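Side-chain contacts in glutaredoxin (Methanosarcina acetivorans, PDB 5CAX), which reduces protein disulfides in a coenzyme M-dependent manner, as a glutaredoxin-like enzyme called methanoredoxin: residues 62-67 / 72-77; 76-79 / 85-88; 32-37 / 49-54; 8-13 / 53-58. All blocks are in the same frame, centred on the assembly; numbering follows the deposited sequence.

Contact 1 of 4, residues 62-67 / 72-77; sequences NAIKQV and PSVSFP. With CD (cadmium ion), chain G.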
loop_
_atom_site.group_PDB
_atom_site.type_symbol
_atom_site.label_atom_id
_atom_site.label_comp_id
_atom_site.label_asym_id
_atom_site.label_seq_id
_atom_site.Cartn_x
_atom_site.Cartn_y
_atom_site.Cartn_z
ATOM N N ASN A 62 10.705 10.632 -1.731
ATOM C CA ASN A 62 10.914 9.819 -0.538
ATOM C C ASN A 62 10.143 8.510 -0.634
ATOM O O ASN A 62 10.698 7.428 -0.434
ATOM C CB ASN A 62 10.480 10.576 0.717
ATOM C CG ASN A 62 11.368 11.764 1.021
ATOM O OD1 ASN A 62 12.527 11.814 0.601
ATOM N ND2 ASN A 62 10.818 12.748 1.732
ATOM N N ALA A 63 8.869 8.619 -0.999
ATOM C CA ALA A 63 7.974 7.466 -1.093
ATOM C C ALA A 63 8.494 6.453 -2.123
ATOM O O ALA A 63 8.375 5.240 -1.933
ATOM C CB ALA A 63 6.552 7.926 -1.436
ATOM N N ILE A 64 9.068 6.952 -3.213
ATOM C CA ILE A 64 9.636 6.088 -4.241
ATOM C C ILE A 64 10.791 5.233 -3.703
ATOM O O ILE A 64 10.884 4.031 -4.003
ATOM C CB ILE A 64 10.141 6.917 -5.436
ATOM C CG1 ILE A 64 8.967 7.436 -6.259
ATOM C CG2 ILE A 64 11.048 6.089 -6.319
ATOM C CD1 ILE A 64 8.049 6.356 -6.690
ATOM N N LYS A 65 11.656 5.868 -2.907
ATOM C CA LYS A 65 12.828 5.235 -2.301
ATOM C C LYS A 65 12.445 4.162 -1.285
ATOM O O LYS A 65 13.141 3.163 -1.128
ATOM C CB LYS A 65 13.707 6.297 -1.638
ATOM C CG LYS A 65 15.196 6.074 -1.798
ATOM C CD LYS A 65 15.868 7.314 -2.370
ATOM C CE LYS A 65 15.545 8.534 -1.522
ATOM N NZ LYS A 65 16.378 9.712 -1.873
ATOM N N GLN A 66 11.350 4.383 -0.576
ATOM C CA GLN A 66 10.841 3.381 0.338
ATOM C C GLN A 66 10.322 2.167 -0.430
ATOM O O GLN A 66 10.606 1.025 -0.076
ATOM C CB GLN A 66 9.747 4.000 1.230
ATOM C CG GLN A 66 8.750 3.043 1.917
ATOM C CD GLN A 66 9.291 2.364 3.158
ATOM O OE1 GLN A 66 10.514 2.309 3.388
ATOM N NE2 GLN A 66 8.374 1.873 3.996
ATOM N N VAL A 67 9.535 2.423 -1.465
ATOM C CA VAL A 67 8.986 1.344 -2.283
ATOM C C VAL A 67 10.089 0.440 -2.842
ATOM O O VAL A 67 9.956 -0.780 -2.826
ATOM C CB VAL A 67 8.104 1.903 -3.436
ATOM C CG1 VAL A 67 7.866 0.857 -4.498
ATOM C CG2 VAL A 67 6.765 2.397 -2.887
ATOM N N PRO A 72 12.400 -3.611 -5.870
ATOM C CA PRO A 72 13.371 -2.955 -6.762
ATOM C C PRO A 72 12.789 -2.561 -8.133
ATOM O O PRO A 72 13.327 -1.669 -8.793
ATOM C CB PRO A 72 14.486 -4.007 -6.914
ATOM C CG PRO A 72 13.914 -5.289 -6.404
ATOM C CD PRO A 72 12.899 -4.902 -5.373
ATOM N N SER A 73 11.706 -3.211 -8.551
ATOM C CA SER A 73 11.027 -2.850 -9.791
ATOM C C SER A 73 10.383 -1.498 -9.654
ATOM O O SER A 73 10.135 -0.811 -10.640
ATOM C CB SER A 73 9.957 -3.872 -10.125
ATOM O OG SER A 73 10.548 -5.147 -10.207
ATOM N N VAL A 74 10.119 -1.139 -8.407
ATOM C CA VAL A 74 9.392 0.077 -8.056
ATOM C C VAL A 74 8.117 0.128 -8.887
ATOM O O VAL A 74 7.879 1.077 -9.635
ATOM C CB VAL A 74 10.235 1.365 -8.247
ATOM C CG1 VAL A 74 9.616 2.512 -7.451
ATOM C CG2 VAL A 74 11.670 1.142 -7.777
ATOM N N SER A 75 7.349 -0.949 -8.853
ATOM C CA SER A 75 6.081 -0.934 -9.567
ATOM C C SER A 75 4.982 -0.726 -8.538
ATOM O O SER A 75 5.188 -0.947 -7.344
ATOM C CB SER A 75 5.854 -2.229 -10.359
ATOM O OG SER A 75 5.653 -3.318 -9.482
ATOM N N PHE A 76 3.811 -0.307 -8.989
ATOM C CA PHE A 76 2.714 -0.071 -8.055
ATOM C C PHE A 76 1.542 -0.900 -8.555
ATOM O O PHE A 76 1.345 -0.985 -9.771
ATOM C CB PHE A 76 2.376 1.421 -7.965
ATOM C CG PHE A 76 3.551 2.281 -7.581
ATOM C CD1 PHE A 76 3.881 2.484 -6.246
ATOM C CD2 PHE A 76 4.347 2.873 -8.557
ATOM C CE1 PHE A 76 4.971 3.262 -5.881
ATOM C CE2 PHE A 76 5.443 3.651 -8.203
ATOM C CZ PHE A 76 5.753 3.847 -6.861
ATOM N N PRO A 77 0.749 -1.487 -7.633
ATOM C CA PRO A 77 0.880 -1.299 -6.175
ATOM C C PRO A 77 1.957 -2.120 -5.427
ATOM O O PRO A 77 2.274 -3.281 -5.721
ATOM C CB PRO A 77 -0.509 -1.692 -5.669
ATOM C CG PRO A 77 -0.982 -2.747 -6.671
ATOM C CD PRO A 77 -0.413 -2.329 -7.987
HETATM CD CD CD G . -0.693 0.394 -10.641
#

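Contact 2 of 4, residues 76-79 / 85-88; sequences FPTT and KAIV. With CD (cadmium ion), chain G.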
loop_
_atom_site.group_PDB
_atom_site.type_symbol
_atom_site.label_atom_id
_atom_site.label_comp_id
_atom_site.label_asym_id
_atom_site.label_seq_id
_atom_site.Cartn_x
_atom_site.Cartn_y
_atom_site.Cartn_z
ATOM N N PHE A 76 3.811 -0.307 -8.989
ATOM C CA PHE A 76 2.714 -0.071 -8.055
ATOM C C PHE A 76 1.542 -0.900 -8.555
ATOM O O PHE A 76 1.345 -0.985 -9.771
ATOM C CB PHE A 76 2.376 1.421 -7.965
ATOM C CG PHE A 76 3.551 2.281 -7.581
ATOM C CD1 PHE A 76 3.881 2.484 -6.246
ATOM C CD2 PHE A 76 4.347 2.873 -8.557
ATOM C CE1 PHE A 76 4.971 3.262 -5.881
ATOM C CE2 PHE A 76 5.443 3.651 -8.203
ATOM C CZ PHE A 76 5.753 3.847 -6.861
ATOM N N PRO A 77 0.749 -1.487 -7.633
ATOM C CA PRO A 77 0.880 -1.299 -6.175
ATOM C C PRO A 77 1.957 -2.120 -5.427
ATOM O O PRO A 77 2.274 -3.281 -5.721
ATOM C CB PRO A 77 -0.509 -1.692 -5.669
ATOM C CG PRO A 77 -0.982 -2.747 -6.671
ATOM C CD PRO A 77 -0.413 -2.329 -7.987
ATOM N N THR A 78 2.509 -1.481 -4.410
ATOM C CA THR A 78 3.362 -2.176 -3.462
ATOM C C THR A 78 2.779 -2.020 -2.050
ATOM O O THR A 78 2.709 -0.913 -1.522
ATOM C CB THR A 78 4.822 -1.665 -3.560
ATOM O OG1 THR A 78 5.280 -1.838 -4.913
ATOM C CG2 THR A 78 5.751 -2.441 -2.619
ATOM N N THR A 79 2.277 -3.123 -1.489
ATOM C CA THR A 79 1.809 -3.145 -0.103
ATOM C C THR A 79 2.842 -3.699 0.894
ATOM O O THR A 79 3.274 -4.845 0.793
ATOM C CB THR A 79 0.548 -3.946 0.055
ATOM O OG1 THR A 79 -0.416 -3.492 -0.904
ATOM C CG2 THR A 79 0.018 -3.760 1.496
ATOM N N LYS A 85 7.313 -7.367 4.954
ATOM C CA LYS A 85 6.956 -8.102 3.751
ATOM C C LYS A 85 6.286 -7.153 2.774
ATOM O O LYS A 85 5.644 -6.185 3.163
ATOM C CB LYS A 85 6.042 -9.308 4.058
ATOM C CG LYS A 85 6.679 -10.407 4.916
ATOM C CD LYS A 85 5.613 -11.319 5.558
ATOM C CE LYS A 85 4.743 -10.579 6.593
ATOM N NZ LYS A 85 3.896 -11.473 7.458
ATOM N N ALA A 86 6.457 -7.429 1.495
ATOM C CA ALA A 86 5.801 -6.647 0.475
ATOM C C ALA A 86 5.034 -7.567 -0.483
ATOM O O ALA A 86 5.458 -8.664 -0.801
ATOM C CB ALA A 86 6.803 -5.784 -0.272
ATOM N N ILE A 87 3.857 -7.104 -0.865
ATOM C CA ILE A 87 3.026 -7.729 -1.861
ATOM C C ILE A 87 3.030 -6.777 -3.042
ATOM O O ILE A 87 2.595 -5.622 -2.915
ATOM C CB ILE A 87 1.586 -7.968 -1.349
ATOM C CG1 ILE A 87 1.603 -8.904 -0.129
ATOM C CG2 ILE A 87 0.693 -8.521 -2.463
ATOM C CD1 ILE A 87 0.270 -9.022 0.615
ATOM N N VAL A 88 3.570 -7.244 -4.167
ATOM C CA VAL A 88 3.646 -6.453 -5.385
ATOM C C VAL A 88 2.465 -6.850 -6.299
ATOM O O VAL A 88 2.277 -8.022 -6.612
ATOM C CB VAL A 88 5.012 -6.657 -6.104
ATOM C CG1 VAL A 88 5.151 -5.715 -7.281
ATOM C CG2 VAL A 88 6.163 -6.419 -5.141
HETATM CD CD CD G . -0.693 0.394 -10.641
HETATM O O HOH W 1 0.389 -4.544 -3.552
#

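Contact 3 of 4, residues 32-37 / 49-54; sequences WCKKTK and YVFVDL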
loop_
_atom_site.group_PDB
_atom_site.type_symbol
_atom_site.label_atom_id
_atom_site.label_comp_id
_atom_site.label_asym_id
_atom_site.label_seq_id
_atom_site.Cartn_x
_atom_site.Cartn_y
_atom_site.Cartn_z
ATOM N N TRP A 32 -5.626 -0.907 -10.945
ATOM C CA TRP A 32 -5.304 -2.021 -10.044
ATOM C C TRP A 32 -4.744 -1.548 -8.707
ATOM O O TRP A 32 -4.882 -2.236 -7.684
ATOM C CB TRP A 32 -4.354 -3.016 -10.726
ATOM C CG TRP A 32 -4.874 -3.415 -12.087
ATOM C CD1 TRP A 32 -4.319 -3.107 -13.296
ATOM C CD2 TRP A 32 -6.090 -4.125 -12.379
ATOM N NE1 TRP A 32 -5.087 -3.606 -14.309
ATOM C CE2 TRP A 32 -6.183 -4.234 -13.778
ATOM C CE3 TRP A 32 -7.102 -4.693 -11.591
ATOM C CZ2 TRP A 32 -7.246 -4.881 -14.413
ATOM C CZ3 TRP A 32 -8.155 -5.333 -12.220
ATOM C CH2 TRP A 32 -8.220 -5.420 -13.616
ATOM N N CYS A 33 -4.110 -0.380 -8.723
ATOM C CA CYS A 33 -3.736 0.302 -7.484
ATOM C C CYS A 33 -4.980 0.659 -6.659
ATOM O O CYS A 33 -5.064 0.335 -5.478
ATOM C CB CYS A 33 -2.947 1.570 -7.798
ATOM S SG CYS A 33 -1.178 1.364 -8.003
ATOM N N LYS A 34 -5.977 1.236 -7.318
ATOM C CA LYS A 34 -7.218 1.627 -6.665
ATOM C C LYS A 34 -8.006 0.390 -6.253
ATOM O O LYS A 34 -8.646 0.370 -5.202
ATOM C CB LYS A 34 -8.046 2.524 -7.587
ATOM C CG LYS A 34 -7.532 3.945 -7.614
ATOM C CD LYS A 34 -8.325 4.834 -8.527
ATOM C CE LYS A 34 -7.892 4.614 -9.946
ATOM N NZ LYS A 34 -8.692 5.424 -10.885
ATOM N N LYS A 35 -7.963 -0.641 -7.091
ATOM C CA LYS A 35 -8.603 -1.918 -6.763
ATOM C C LYS A 35 -7.976 -2.556 -5.523
ATOM O O LYS A 35 -8.658 -3.218 -4.746
ATOM C CB LYS A 35 -8.504 -2.899 -7.947
ATOM C CG LYS A 35 -9.420 -2.678 -9.151
ATOM C CD LYS A 35 -10.879 -2.597 -8.762
ATOM C CE LYS A 35 -11.785 -2.316 -9.988
ATOM N NZ LYS A 35 -13.202 -2.039 -9.626
ATOM N N THR A 36 -6.675 -2.351 -5.340
ATOM C CA THR A 36 -5.989 -2.870 -4.157
ATOM C C THR A 36 -6.472 -2.178 -2.877
ATOM O O THR A 36 -6.808 -2.861 -1.907
ATOM C CB THR A 36 -4.445 -2.733 -4.264
ATOM O OG1 THR A 36 -3.987 -3.356 -5.465
ATOM C CG2 THR A 36 -3.758 -3.392 -3.082
ATOM N N LYS A 37 -6.505 -0.847 -2.863
ATOM C CA LYS A 37 -6.973 -0.136 -1.665
ATOM C C LYS A 37 -8.458 -0.368 -1.401
ATOM O O LYS A 37 -8.888 -0.383 -0.240
ATOM C CB LYS A 37 -6.644 1.365 -1.723
ATOM C CG LYS A 37 -7.618 2.258 -2.413
ATOM C CD LYS A 37 -8.472 3.061 -1.445
ATOM C CE LYS A 37 -9.145 4.160 -2.242
ATOM N NZ LYS A 37 -10.256 4.857 -1.563
ATOM N N TYR A 49 -2.882 4.319 3.117
ATOM C CA TYR A 49 -2.444 4.332 1.733
ATOM C C TYR A 49 -1.930 5.685 1.300
ATOM O O TYR A 49 -2.387 6.717 1.774
ATOM C CB TYR A 49 -3.524 3.840 0.785
ATOM C CG TYR A 49 -4.751 4.683 0.603
ATOM C CD1 TYR A 49 -4.856 5.606 -0.450
ATOM C CD2 TYR A 49 -5.833 4.520 1.434
ATOM C CE1 TYR A 49 -6.017 6.354 -0.637
ATOM C CE2 TYR A 49 -6.963 5.254 1.251
ATOM C CZ TYR A 49 -7.071 6.157 0.228
ATOM O OH TYR A 49 -8.259 6.836 0.133
ATOM N N VAL A 50 -0.945 5.625 0.403
ATOM C CA VAL A 50 -0.215 6.749 -0.137
ATOM C C VAL A 50 -0.316 6.739 -1.673
ATOM O O VAL A 50 0.158 5.811 -2.336
ATOM C CB VAL A 50 1.303 6.694 0.291
ATOM C CG1 VAL A 50 2.114 7.834 -0.316
ATOM C CG2 VAL A 50 1.472 6.673 1.814
ATOM N N PHE A 51 -0.936 7.777 -2.239
ATOM C CA PHE A 51 -0.910 8.002 -3.679
ATOM C C PHE A 51 0.288 8.863 -4.082
ATOM O O PHE A 51 0.236 10.095 -4.058
ATOM C CB PHE A 51 -2.218 8.642 -4.155
ATOM C CG PHE A 51 -3.335 7.657 -4.344
ATOM C CD1 PHE A 51 -3.082 6.412 -4.921
ATOM C CD2 PHE A 51 -4.626 7.956 -3.928
ATOM C CE1 PHE A 51 -4.103 5.489 -5.097
ATOM C CE2 PHE A 51 -5.651 7.049 -4.093
ATOM C CZ PHE A 51 -5.393 5.807 -4.681
ATOM N N VAL A 52 1.353 8.173 -4.485
ATOM C CA VAL A 52 2.648 8.770 -4.811
ATOM C C VAL A 52 2.569 9.837 -5.916
ATOM O O VAL A 52 3.303 10.813 -5.888
ATOM C CB VAL A 52 3.668 7.659 -5.187
ATOM C CG1 VAL A 52 4.993 8.277 -5.611
ATOM C CG2 VAL A 52 3.911 6.747 -3.960
ATOM N N ASP A 53 1.694 9.667 -6.896
ATOM C CA ASP A 53 1.647 10.668 -7.959
ATOM C C ASP A 53 1.154 12.023 -7.442
ATOM O O ASP A 53 1.404 13.056 -8.051
ATOM C CB ASP A 53 0.766 10.204 -9.116
ATOM C CG ASP A 53 -0.616 9.800 -8.675
ATOM O OD1 ASP A 53 -0.726 9.125 -7.635
ATOM O OD2 ASP A 53 -1.585 10.143 -9.390
ATOM N N LEU A 54 0.457 12.004 -6.315
ATOM C CA LEU A 54 -0.161 13.201 -5.779
ATOM C C LEU A 54 0.724 13.902 -4.737
ATOM O O LEU A 54 0.365 14.956 -4.212
ATOM C CB LEU A 54 -1.518 12.858 -5.169
ATOM C CG LEU A 54 -2.599 12.359 -6.118
ATOM C CD1 LEU A 54 -3.776 11.992 -5.292
ATOM C CD2 LEU A 54 -2.978 13.401 -7.133
#

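Contact 4 of 4, residues 8-13 / 53-58; sequences TDKGKH and DLLEEE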
loop_
_atom_site.group_PDB
_atom_site.type_symbol
_atom_site.label_atom_id
_atom_site.label_comp_id
_atom_site.label_asym_id
_atom_site.label_seq_id
_atom_site.Cartn_x
_atom_site.Cartn_y
_atom_site.Cartn_z
ATOM N N THR A 8 5.630 6.239 5.879
ATOM C CA THR A 8 4.575 5.288 5.654
ATOM C C THR A 8 3.242 5.989 5.990
ATOM O O THR A 8 2.288 5.328 6.372
ATOM C CB THR A 8 4.814 3.963 6.452
ATOM O OG1 THR A 8 5.171 4.244 7.809
ATOM C CG2 THR A 8 5.969 3.212 5.845
ATOM N N ASP A 9 3.188 7.327 5.903
ATOM C CA ASP A 9 1.882 8.011 6.029
ATOM C C ASP A 9 1.218 8.597 4.757
ATOM O O ASP A 9 1.895 9.055 3.844
ATOM C CB ASP A 9 1.988 9.197 6.998
ATOM C CG ASP A 9 2.317 8.796 8.414
ATOM O OD1 ASP A 9 3.508 8.524 8.706
ATOM O OD2 ASP A 9 1.365 8.722 9.230
ATOM N N LYS A 10 -0.113 8.673 4.751
ATOM C CA LYS A 10 -0.847 9.578 3.847
ATOM C C LYS A 10 -2.316 9.648 4.159
ATOM O O LYS A 10 -2.706 10.444 4.985
ATOM C CB LYS A 10 -0.714 9.242 2.348
ATOM C CG LYS A 10 -1.379 10.340 1.424
ATOM C CD LYS A 10 -1.283 10.079 -0.086
ATOM C CE LYS A 10 -2.386 10.795 -0.879
ATOM N NZ LYS A 10 -2.286 12.283 -0.911
ATOM N N GLY A 11 -3.127 8.838 3.478
ATOM C CA GLY A 11 -4.561 8.990 3.536
ATOM C C GLY A 11 -5.344 7.832 4.085
ATOM O O GLY A 11 -6.242 7.300 3.428
ATOM N N LYS A 12 -5.039 7.515 5.330
ATOM C CA LYS A 12 -5.634 6.427 6.102
ATOM C C LYS A 12 -7.140 6.113 5.944
ATOM O O LYS A 12 -7.937 6.374 6.846
ATOM C CB LYS A 12 -5.383 6.719 7.573
ATOM C CG LYS A 12 -5.586 5.526 8.413
ATOM C CD LYS A 12 -5.986 5.884 9.794
ATOM C CE LYS A 12 -5.733 4.691 10.602
ATOM N NZ LYS A 12 -4.558 3.975 9.988
ATOM N N HIS A 13 -7.527 5.509 4.814
ATOM C CA HIS A 13 -8.921 5.053 4.628
ATOM C C HIS A 13 -9.270 3.960 5.618
ATOM O O HIS A 13 -9.509 2.820 5.232
ATOM C CB HIS A 13 -9.165 4.519 3.216
ATOM C CG HIS A 13 -10.119 5.347 2.399
ATOM N ND1 HIS A 13 -10.956 4.793 1.453
ATOM C CD2 HIS A 13 -10.365 6.676 2.384
ATOM C CE1 HIS A 13 -11.683 5.745 0.896
ATOM N NE2 HIS A 13 -11.347 6.895 1.447
ATOM N N ASP A 53 1.694 9.667 -6.896
ATOM C CA ASP A 53 1.647 10.668 -7.959
ATOM C C ASP A 53 1.154 12.023 -7.442
ATOM O O ASP A 53 1.404 13.056 -8.051
ATOM C CB ASP A 53 0.766 10.204 -9.116
ATOM C CG ASP A 53 -0.616 9.800 -8.675
ATOM O OD1 ASP A 53 -0.726 9.125 -7.635
ATOM O OD2 ASP A 53 -1.585 10.143 -9.390
ATOM N N LEU A 54 0.457 12.004 -6.315
ATOM C CA LEU A 54 -0.161 13.201 -5.779
ATOM C C LEU A 54 0.724 13.902 -4.737
ATOM O O LEU A 54 0.365 14.956 -4.212
ATOM C CB LEU A 54 -1.518 12.858 -5.169
ATOM C CG LEU A 54 -2.599 12.359 -6.118
ATOM C CD1 LEU A 54 -3.776 11.992 -5.292
ATOM C CD2 LEU A 54 -2.978 13.401 -7.133
ATOM N N LEU A 55 1.847 13.279 -4.403
ATOM C CA LEU A 55 2.777 13.856 -3.456
ATOM C C LEU A 55 3.680 14.941 -4.061
ATOM O O LEU A 55 4.130 14.824 -5.193
ATOM C CB LEU A 55 3.623 12.747 -2.839
ATOM C CG LEU A 55 2.888 11.763 -1.940
ATOM C CD1 LEU A 55 3.871 10.694 -1.450
ATOM C CD2 LEU A 55 2.283 12.517 -0.762
ATOM N N GLU A 56 3.964 15.983 -3.282
ATOM C CA GLU A 56 4.942 16.988 -3.684
ATOM C C GLU A 56 6.296 16.321 -3.938
ATOM O O GLU A 56 6.539 15.218 -3.452
ATOM C CB GLU A 56 5.048 18.092 -2.630
ATOM C CG GLU A 56 3.770 18.918 -2.446
ATOM C CD GLU A 56 3.291 19.586 -3.740
ATOM O OE1 GLU A 56 4.089 20.286 -4.406
ATOM O OE2 GLU A 56 2.107 19.411 -4.095
ATOM N N GLU A 57 7.154 16.971 -4.725
ATOM C CA GLU A 57 8.319 16.308 -5.316
ATOM C C GLU A 57 9.285 15.670 -4.330
ATOM O O GLU A 57 9.750 14.555 -4.559
ATOM C CB GLU A 57 9.097 17.273 -6.197
ATOM C CG GLU A 57 10.378 16.651 -6.746
ATOM C CD GLU A 57 10.123 15.334 -7.501
ATOM O OE1 GLU A 57 9.040 15.174 -8.108
ATOM O OE2 GLU A 57 11.015 14.455 -7.486
ATOM N N GLU A 58 9.596 16.353 -3.235
ATOM C CA GLU A 58 10.541 15.777 -2.284
ATOM C C GLU A 58 9.918 14.574 -1.581
ATOM O O GLU A 58 10.552 13.530 -1.438
ATOM C CB GLU A 58 10.985 16.808 -1.254
ATOM C CG GLU A 58 12.101 16.309 -0.350
ATOM C CD GLU A 58 13.473 16.338 -1.023
ATOM O OE1 GLU A 58 13.655 17.099 -2.001
ATOM O OE2 GLU A 58 14.377 15.604 -0.562
#

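Contact 1 of 4, residues 62-67 / 72-77
The loop leading to the cis-proline of the glutaredoxin fold packs Val74 and Phe76 against Ile64 and Val67 of helix 57-70. All four side chains are apolar, and no hydrogen bond crosses the contact. Phe76 gives the outer end of its ring. Ile64 CD1 meets Phe76 CZ at 3.4 Å, near the ring plane and at its edge, and the two side chains cross at about a right angle. This is a tight fit. Val67 uses both branches. Its CG2 comes obliquely to Phe76 CE1 at 3.6 Å, and Val67 CG1 touches Val74 CG1 at 3.8 Å. CG1 of Val74 also meets Ile64 CG2 at 4.0 Å. The peptide bond between Phe76 and Pro77 is cis, a hallmark of the thioredoxin superfamily, where this proline lies beside the active-site cysteines. Here Phe76 O binds a cadmium ion at 2.6 Å, and Cys30 and Cys33 belong to the same site. With its CG anti to the carbonyl carbon (chi1 -56°), Phe76 turns its ring to the helix while its carbonyl serves the metal. Cut back to alanine, position 76 would probably leave a gap beside Ile64 CD1 and Val67 CG2. Tyr25 of strand 22-26 also touches Val67 and the Phe76 side chain.

Contact 2 of 4, residues 76-79 / 85-88
Thr79 and Ile87 form an antiparallel hydrogen-bonded pair in the hairpin of strands 78-81 and 85-88. Thr79 N gives to Ile87 O at 2.9 Å, and Ile87 N returns a bond to Thr79 O, also at 2.9 Å. Both are close to straight, with angles at the hydrogen of 164° and 162°. Next to them, Thr78 and Val88 make the non-hydrogen-bonded pair. CA-H...O contacts flank the Thr79-Ile87 pair. Ala86 CA lies 3.1 Å from Thr79 O, and Val88 CA lies 3.5 Å from Pro77 O. Side chains add less. Thr78 CG2 faces Ala86 CB at 4.2 Å on one side of the sheet. On the other side, Thr79 CB and Ile87 CB are 4.4 Å apart. A water is hydrogen-bonded to Thr79 OG1 at 3.0 Å. Thr79 chi1 of -51° sets OG1 beside its own backbone N, on the water's side. The hydroxyl of Thr78 is used elsewhere, by Ser75 O and Asn71 ND2. The contact is thus mainly a backbone one. Its strength probably comes mostly from the peptide groups, so the tie between edge strand 85-88 and its neighbour should depend little on side-chain fit.

Contact 3 of 4, residues 32-37 / 49-54
Trp32 O is gripped twice by Thr36, by OG1 at 2.6 Å and by the backbone N at 3.0 Å. This fixes the Thr36 hydroxyl against its own helix. Across the contact the main pair is Lys37 and Tyr49. Lys37 CD lies over one face of the tyrosine ring, 4.0 Å from its centroid and 19° off the normal, a CH-pi contact. The lysine is bent at chi2 (104°), which carries its chain across the ring towards the phenol end. There NZ makes a weak hydrogen bond of 3.3 Å to Tyr49 OH. Without the phenol ring of Tyr49, as with a leucine in its place, Lys37 would probably lose both the face under its CD and the oxygen near its NZ. Further along, Lys34 CG reaches Phe51 CZ at 4.1 Å, approaching obliquely. Tyr49 CD1 lies over a face of the Phe51 ring, 4.0 Å above its plane, and Phe51 CD2 lies in plane at the Tyr49 ring edge. The ring of His13 meets Tyr49 edge-to-face. The contact lies within the beta-alpha-beta unit of strand 22-26, helix 31-43 and strand 48-51. Met24 of strand 22-26 touches both Lys37 and Tyr49, where the helix covers the two parallel strands.

Contact 4 of 4, residues 8-13 / 53-58
Lys10 and Leu55 run past each other in nearly opposite directions, with their aliphatic parts alongside. Lys10 CD is 4.4 Å from Leu55 CD2. The lysine is extended at its base, with CG anti to the backbone N (chi1 -173°), and this carries its chain from the N-terminal loop to the turn before helix 57-70. A bend at the last torsion, chi4 68°, then sets the ammonium group. NZ comes to the root of Leu54, 4.4 Å from Leu54 CB, while the leucine side chain leads off across the lysine. Leu55 uses its two methyls differently. CD2 faces Lys10, and CD1 lies against Ala63 of helix 57-70. Val50 of strand 48-51 touches both Lys10 and Leu55. Two bonds hold the loop to that strand. Lys10 N bonds the side-chain oxygen Glu48 OE1, and Gly11 and Tyr49 pair through their backbones. Both approaches are long, and no hydrogen bond or salt bridge joins the two segments. At the surface Lys10 meets Leu55 with a methylene group and Leu54 with its ammonium end. Such a contact should be weak and rather tolerant of shifts in Lys10, with the position of the loop owed more to its bonds with strand 48-51.

In the fold
The cadmium site draws three of the contacts together. Contacts 1 and 2 share Phe76 and Pro77, with centres 9 Å apart, and contact 3 brings Cys33 on the facing helix. Cys33 SG lies 3.6 Å from Phe76 CB and 3.5 Å from Pro77 N, so the cysteine helix and the cis-proline loop meet directly. Contacts 1 and 3 also touch through Ile64 CD1 and Val52 CG1, 3.8 Å apart. Contact 4 is more remote: the side chain of Leu54 is about 13 Å from the cadmium ion. Contacts 3 and 4 share Asp53 and Leu54, and Gly11 N lies 2.8 Å from Tyr49 O, a probable hydrogen bond. Contacts 2 and 4 lie on opposite sides of the chain's centre, their centres 16 Å apart.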